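Local coordinates for protein AgaA (Rhizobium radiobacter, PDB 6HLX) that binds the opine agropinic acid as the periplasmic substrate-binding protein of an ABC transporter, delivering it for import into the bacterium, at residues A260-A264 with V265-A269; A316-P319 with N320-V324; F408-Q411 with Q412-D415. All coordinates share one frame; numbering follows the deposited sequence.

Contact 1. Residues A260-A264 with V265-A269; sequences AIAYA and VDRSA. With ZN (zinc ion), chain O.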
# COMPACT_ATOMS: atom_id res chain seq x y z
N ALA A 260 16.26 -1.74 -20.88
CA ALA A 260 17.71 -1.90 -20.64
C ALA A 260 17.99 -2.10 -19.15
O ALA A 260 18.74 -3.00 -18.78
CB ALA A 260 18.50 -0.70 -21.16
N ILE A 261 17.34 -1.30 -18.29
CA ILE A 261 17.46 -1.40 -16.83
C ILE A 261 16.96 -2.77 -16.33
O ILE A 261 17.64 -3.39 -15.51
CB ILE A 261 16.78 -0.21 -16.15
CG1 ILE A 261 17.62 1.06 -16.44
CG2 ILE A 261 16.65 -0.45 -14.64
CD1 ILE A 261 16.95 2.36 -16.10
N ALA A 262 15.83 -3.26 -16.87
CA ALA A 262 15.29 -4.59 -16.53
C ALA A 262 16.29 -5.71 -16.92
O ALA A 262 16.39 -6.70 -16.19
CB ALA A 262 13.96 -4.82 -17.24
N TYR A 263 17.05 -5.54 -18.03
CA TYR A 263 18.04 -6.55 -18.45
C TYR A 263 19.37 -6.43 -17.69
O TYR A 263 20.13 -7.40 -17.62
CB TYR A 263 18.32 -6.43 -19.98
CG TYR A 263 17.27 -7.07 -20.86
CD1 TYR A 263 17.18 -8.46 -20.97
CD2 TYR A 263 16.39 -6.30 -21.61
CE1 TYR A 263 16.23 -9.06 -21.80
CE2 TYR A 263 15.43 -6.89 -22.45
CZ TYR A 263 15.35 -8.27 -22.53
OH TYR A 263 14.41 -8.87 -23.32
N ALA A 264 19.70 -5.21 -17.21
CA ALA A 264 20.99 -4.94 -16.57
C ALA A 264 21.08 -5.28 -15.10
O ALA A 264 22.19 -5.45 -14.58
CB ALA A 264 21.37 -3.48 -16.76
N VAL A 265 19.95 -5.29 -14.39
CA VAL A 265 20.01 -5.50 -12.95
C VAL A 265 19.93 -6.98 -12.59
O VAL A 265 18.90 -7.60 -12.80
CB VAL A 265 18.97 -4.65 -12.18
CG1 VAL A 265 19.07 -4.87 -10.67
CG2 VAL A 265 19.12 -3.17 -12.50
N ASP A 266 21.03 -7.53 -12.02
CA ASP A 266 21.02 -8.90 -11.57
C ASP A 266 20.12 -9.00 -10.33
O ASP A 266 20.35 -8.31 -9.33
CB ASP A 266 22.41 -9.42 -11.23
CG ASP A 266 22.35 -10.91 -11.06
OD1 ASP A 266 22.49 -11.63 -12.09
OD2 ASP A 266 22.10 -11.37 -9.93
N ARG A 267 19.10 -9.84 -10.41
CA ARG A 267 18.12 -9.95 -9.33
C ARG A 267 18.65 -10.65 -8.09
O ARG A 267 18.25 -10.30 -6.97
CB ARG A 267 16.83 -10.57 -9.85
CG ARG A 267 16.13 -9.57 -10.76
CD ARG A 267 15.48 -10.24 -11.91
NE ARG A 267 14.70 -9.30 -12.71
CZ ARG A 267 15.13 -8.69 -13.81
NH1 ARG A 267 16.39 -8.83 -14.20
NH2 ARG A 267 14.32 -7.88 -14.49
N SER A 268 19.62 -11.58 -8.26
CA SER A 268 20.24 -12.23 -7.10
C SER A 268 21.08 -11.24 -6.31
O SER A 268 21.23 -11.42 -5.12
CB SER A 268 21.08 -13.43 -7.52
OG SER A 268 20.26 -14.40 -8.14
N ALA A 269 21.64 -10.19 -6.97
CA ALA A 269 22.44 -9.18 -6.26
C ALA A 269 21.54 -8.45 -5.27
O ALA A 269 21.95 -8.22 -4.14
CB ALA A 269 23.06 -8.19 -7.24
ZN ZN O . 22.13 -13.44 -11.65
O HOH W 1 23.07 -14.18 -10.11
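Arg267 reaches Ala262 through a chain whose CG stands beside its own backbone N (chi1 -71°) and which then bends at chi2 (143°); this carries the guanidinium back over the turn to the end of helix 255-264. There NH1 and NH2 close end-on upon a single atom, Ala262 O. Arg267 NH1 lies 2.9 Å from Ala262 O, close to the extension of the carbonyl bond, and Arg267 NH2, also 2.9 Å from Ala262 O, comes in from one flank; the oxygen sits near the guanidinium plane. Next door, Val265 N bonds to Ile261 O at 3.2 Å, the last helical bond before Val265 leaves helical geometry, and Val265 CG2 packs 4.3 Å from Ile261 CG2. Asp266 then N-caps helix 267-274. Its OD2 accepts from Ala269 N at 3.2 Å and, weakly, from Ser268 N, while OD1 binds a zinc ion at 1.9 Å, which also holds a water that donates to OD2. Glu345 OE2 takes the Asp266 backbone N-H, and His304 lies beside the carboxylate.

Two chemistries therefore meet at this junction between successive helices. The guanidinium's positive charge would probably interact favourably with the negative end of the first helix's dipole, and one carboxylate serves both as N-cap and as zinc ligand, so the zinc ligand is also held by the second helix's first turn.

Contact 2. Residues A316-P319 with N320-V324; sequences AGYP and NGFEV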
# COMPACT_ATOMS: atom_id res chain seq x y z
N ALA A 316 18.53 3.41 -28.16
CA ALA A 316 17.71 4.49 -27.61
C ALA A 316 18.37 5.89 -27.76
O ALA A 316 17.71 6.90 -27.51
CB ALA A 316 17.41 4.22 -26.14
N GLY A 317 19.64 5.92 -28.15
CA GLY A 317 20.38 7.17 -28.34
C GLY A 317 21.33 7.53 -27.22
O GLY A 317 21.78 8.68 -27.15
N TYR A 318 21.69 6.54 -26.36
CA TYR A 318 22.62 6.70 -25.22
C TYR A 318 23.83 5.75 -25.34
O TYR A 318 23.98 4.85 -24.51
CB TYR A 318 21.88 6.53 -23.86
CG TYR A 318 20.70 7.48 -23.75
CD1 TYR A 318 20.89 8.82 -23.43
CD2 TYR A 318 19.41 7.06 -24.06
CE1 TYR A 318 19.83 9.72 -23.42
CE2 TYR A 318 18.34 7.95 -24.05
CZ TYR A 318 18.56 9.28 -23.73
OH TYR A 318 17.51 10.16 -23.70
N PRO A 319 24.74 5.95 -26.34
CA PRO A 319 25.88 5.02 -26.49
C PRO A 319 26.90 5.11 -25.35
O PRO A 319 27.69 4.19 -25.16
CB PRO A 319 26.49 5.41 -27.84
CG PRO A 319 26.13 6.84 -28.00
CD PRO A 319 24.75 6.97 -27.41
N ASN A 320 26.86 6.22 -24.60
CA ASN A 320 27.75 6.50 -23.47
C ASN A 320 26.98 6.57 -22.16
O ASN A 320 27.54 7.01 -21.16
CB ASN A 320 28.52 7.80 -23.72
CG ASN A 320 29.30 7.78 -25.01
OD1 ASN A 320 29.14 8.64 -25.88
ND2 ASN A 320 30.14 6.77 -25.17
N GLY A 321 25.72 6.14 -22.17
CA GLY A 321 24.86 6.17 -20.98
C GLY A 321 24.44 7.57 -20.63
O GLY A 321 24.35 8.44 -21.52
N PHE A 322 24.18 7.83 -19.34
CA PHE A 322 23.74 9.14 -18.86
C PHE A 322 23.87 9.20 -17.34
O PHE A 322 24.08 8.16 -16.71
CB PHE A 322 22.27 9.44 -19.28
CG PHE A 322 21.25 8.38 -18.90
CD1 PHE A 322 20.65 8.38 -17.65
CD2 PHE A 322 20.90 7.38 -19.80
CE1 PHE A 322 19.71 7.40 -17.29
CE2 PHE A 322 19.97 6.39 -19.45
CZ PHE A 322 19.38 6.40 -18.20
N GLU A 323 23.69 10.40 -16.77
CA GLU A 323 23.71 10.60 -15.32
C GLU A 323 22.26 10.69 -14.83
O GLU A 323 21.41 11.27 -15.51
CB GLU A 323 24.47 11.88 -14.95
CG GLU A 323 25.91 11.90 -15.45
CD GLU A 323 26.74 13.12 -15.09
OE1 GLU A 323 27.98 13.03 -15.19
OE2 GLU A 323 26.15 14.17 -14.72
N VAL A 324 21.98 10.13 -13.63
CA VAL A 324 20.63 10.14 -13.10
C VAL A 324 20.69 10.04 -11.58
O VAL A 324 21.68 9.55 -11.04
CB VAL A 324 19.78 8.98 -13.72
CG1 VAL A 324 20.34 7.61 -13.36
CG2 VAL A 324 18.29 9.08 -13.38
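Tyr318 and Phe322 meet across a tight turn, and the tyrosine side chain is the one to follow. Tyr318 CB comes first to the backbone, 3.9 Å from Gly321 O. Tyr318 CG already lies close to the phenylalanine, 4.0 Å from Phe322 CD2, and Tyr318 CD1 is nearer still, 3.9 Å from the same Phe322 CD2. That carbon stands over one face of the tyrosine ring, while Gly321 O is near the ring plane, at its edge. Farther out, towards the hydroxyl, the ring leaves Phe322 behind, and the side chain as a whole also touches Pro251, Lys254 and Val257.

The ring pair is T-shaped, an edge of Phe322 directed at the face of Tyr318, with centroids 5.3 Å apart and planes inclined at 70°. Phe322 can do this because its CG sits between the backbone N and the carbonyl carbon (chi1 53°), which folds the ring back towards the turn.

The backbone between them forms a type I beta turn from Tyr318 to Gly321, closed by Gly321 N to Tyr318 O at 3.2 Å. The N-H points almost straight at the oxygen, yet it arrives from above the carbonyl plane. Pro319 and Asn320 occupy the turn's exposed corner.

Just upstream, Gly317, with its positive phi, lies just past helix 306-315 in a Schellman motif. The turn thus leads from that helix into strand 322-327, where Phe322 and Val324 bond to the backbone of the edge strand 351-356 through Lys352 and Lys354, while both aromatic side chains touch Val257 of helix 255-264.

Contact 3. Residues F408-Q411 with Q412-D415; sequences FNDQ and QIND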
# COMPACT_ATOMS: atom_id res chain seq x y z
N PHE A 408 3.27 8.66 -17.15
CA PHE A 408 3.07 7.59 -18.13
C PHE A 408 1.57 7.56 -18.49
O PHE A 408 0.71 7.57 -17.59
CB PHE A 408 3.49 6.23 -17.57
CG PHE A 408 3.20 5.09 -18.54
CD1 PHE A 408 3.98 4.91 -19.68
CD2 PHE A 408 2.14 4.22 -18.32
CE1 PHE A 408 3.70 3.88 -20.58
CE2 PHE A 408 1.86 3.18 -19.21
CZ PHE A 408 2.64 3.01 -20.34
N ASN A 409 1.27 7.50 -19.78
CA ASN A 409 -0.10 7.49 -20.27
C ASN A 409 -0.11 6.84 -21.65
O ASN A 409 0.36 7.45 -22.61
CB ASN A 409 -0.63 8.95 -20.33
CG ASN A 409 -2.10 9.14 -20.59
OD1 ASN A 409 -2.92 8.22 -20.48
ND2 ASN A 409 -2.49 10.37 -20.90
N ASP A 410 -0.54 5.57 -21.73
CA ASP A 410 -0.63 4.85 -23.01
C ASP A 410 -2.10 4.53 -23.30
O ASP A 410 -2.76 3.88 -22.47
CB ASP A 410 0.21 3.57 -22.98
CG ASP A 410 0.08 2.76 -24.26
OD1 ASP A 410 0.60 3.22 -25.31
OD2 ASP A 410 -0.48 1.64 -24.20
N GLN A 411 -2.62 4.96 -24.47
CA GLN A 411 -4.03 4.75 -24.78
C GLN A 411 -4.40 3.28 -24.85
O GLN A 411 -5.47 2.91 -24.35
CB GLN A 411 -4.48 5.52 -26.05
CG GLN A 411 -6.00 5.84 -26.10
CD GLN A 411 -6.67 6.27 -24.79
OE1 GLN A 411 -6.13 6.99 -23.95
NE2 GLN A 411 -7.91 5.83 -24.61
N GLN A 412 -3.55 2.42 -25.46
CA GLN A 412 -3.90 0.99 -25.55
C GLN A 412 -4.05 0.37 -24.17
O GLN A 412 -5.00 -0.38 -23.92
CB GLN A 412 -2.88 0.21 -26.38
CG GLN A 412 -3.00 0.46 -27.88
CD GLN A 412 -1.93 -0.30 -28.63
OE1 GLN A 412 -1.69 -1.48 -28.39
NE2 GLN A 412 -1.24 0.38 -29.54
N ILE A 413 -3.12 0.72 -23.25
CA ILE A 413 -3.18 0.22 -21.87
C ILE A 413 -4.45 0.75 -21.19
O ILE A 413 -5.15 -0.03 -20.55
CB ILE A 413 -1.88 0.59 -21.08
CG1 ILE A 413 -0.76 -0.40 -21.45
CG2 ILE A 413 -2.12 0.58 -19.55
CD1 ILE A 413 0.63 -0.09 -20.87
N ASN A 414 -4.77 2.06 -21.34
CA ASN A 414 -5.96 2.65 -20.72
C ASN A 414 -7.23 1.92 -21.17
O ASN A 414 -8.08 1.59 -20.34
CB ASN A 414 -6.09 4.13 -21.04
CG ASN A 414 -5.01 5.01 -20.45
OD1 ASN A 414 -4.80 6.15 -20.90
ND2 ASN A 414 -4.31 4.53 -19.45
N ASP A 415 -7.34 1.69 -22.49
CA ASP A 415 -8.51 1.03 -23.09
C ASP A 415 -8.68 -0.37 -22.56
O ASP A 415 -9.80 -0.75 -22.21
CB ASP A 415 -8.40 1.06 -24.63
CG ASP A 415 -8.58 2.44 -25.20
OD1 ASP A 415 -9.09 3.33 -24.48
OD2 ASP A 415 -8.24 2.64 -26.39
O HOH W 2 -1.39 3.39 -27.16
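Asp410 is the N-cap of helix 411-422, its carboxylate folding over the first turn to accept from Ile413 N, three residues on.

Among the hydrogen bonds, the capping one runs from Ile413 N to Asp410 OD2 at 3.0 Å, reaching the oxygen on its anti side and well out of the carboxylate plane. With CG anti to the backbone N (chi1 177°), the acid group is carried forward over the helix start. The regular helical pattern begins at once: Asn414 N bonds to Asp410 O at 2.9 Å, and Asp415 N to Gln411 O, also 2.9 Å. A water completes the cap, donating to Asp410 OD1 at 2.7 Å and accepting from Gln412 N at 2.9 Å, so the two carboxylate oxygens serve consecutive amides of the first turn, one directly and one through water.

The charged partner is Arg439 of helix 426-443, whose NE makes a salt bridge to Asp410 OD2. That oxygen therefore takes both the capping bond and the guanidinium, and the positive charge, together with the helix N terminus, would probably stabilise the carboxylate as an anion.

A close polar approach lies on the outer side, where Gln411, bent at chi2, swings its amide over towards Asp415. Gln411 NE2 comes to 2.8 Å from Asp415 OD1, with the amide and carboxylate planes steeply inclined.

Apolar contact fills the inner side. Phe408 and Ile413 cross at about a right angle, and the phenylalanine also lies against Leu443 and Pro445. The backbone N of Asp410 sits over one face of this ring, towards its rim, whereas Ile413 CD1 meets its edge in the ring plane, 3.7 Å from Phe408 CZ.

From the N terminus, contact 1 comes first, turning the chain from helix 255-264 into helix 267-274. Contact 2 follows at the turn between helix 306-315 and strand 322-327, and contact 3 comes last, where a loop enters helix 411-422. All three are local and in series, so none nests within or crosses another. Contacts 1 and 2 are neighbours, with nearest atoms about 5 Å apart, and share helix 255-264: contact 1 lies at its C-terminal end, while contact 2 packs on its N-terminal part. Contact 3 stands apart, its centre about 26 Å from either of the others, and joins its helix to helix 426-443. Contact 1 touches strand 446-451 through Phe449, and contact 3 touches Pro445 in the loop just before it.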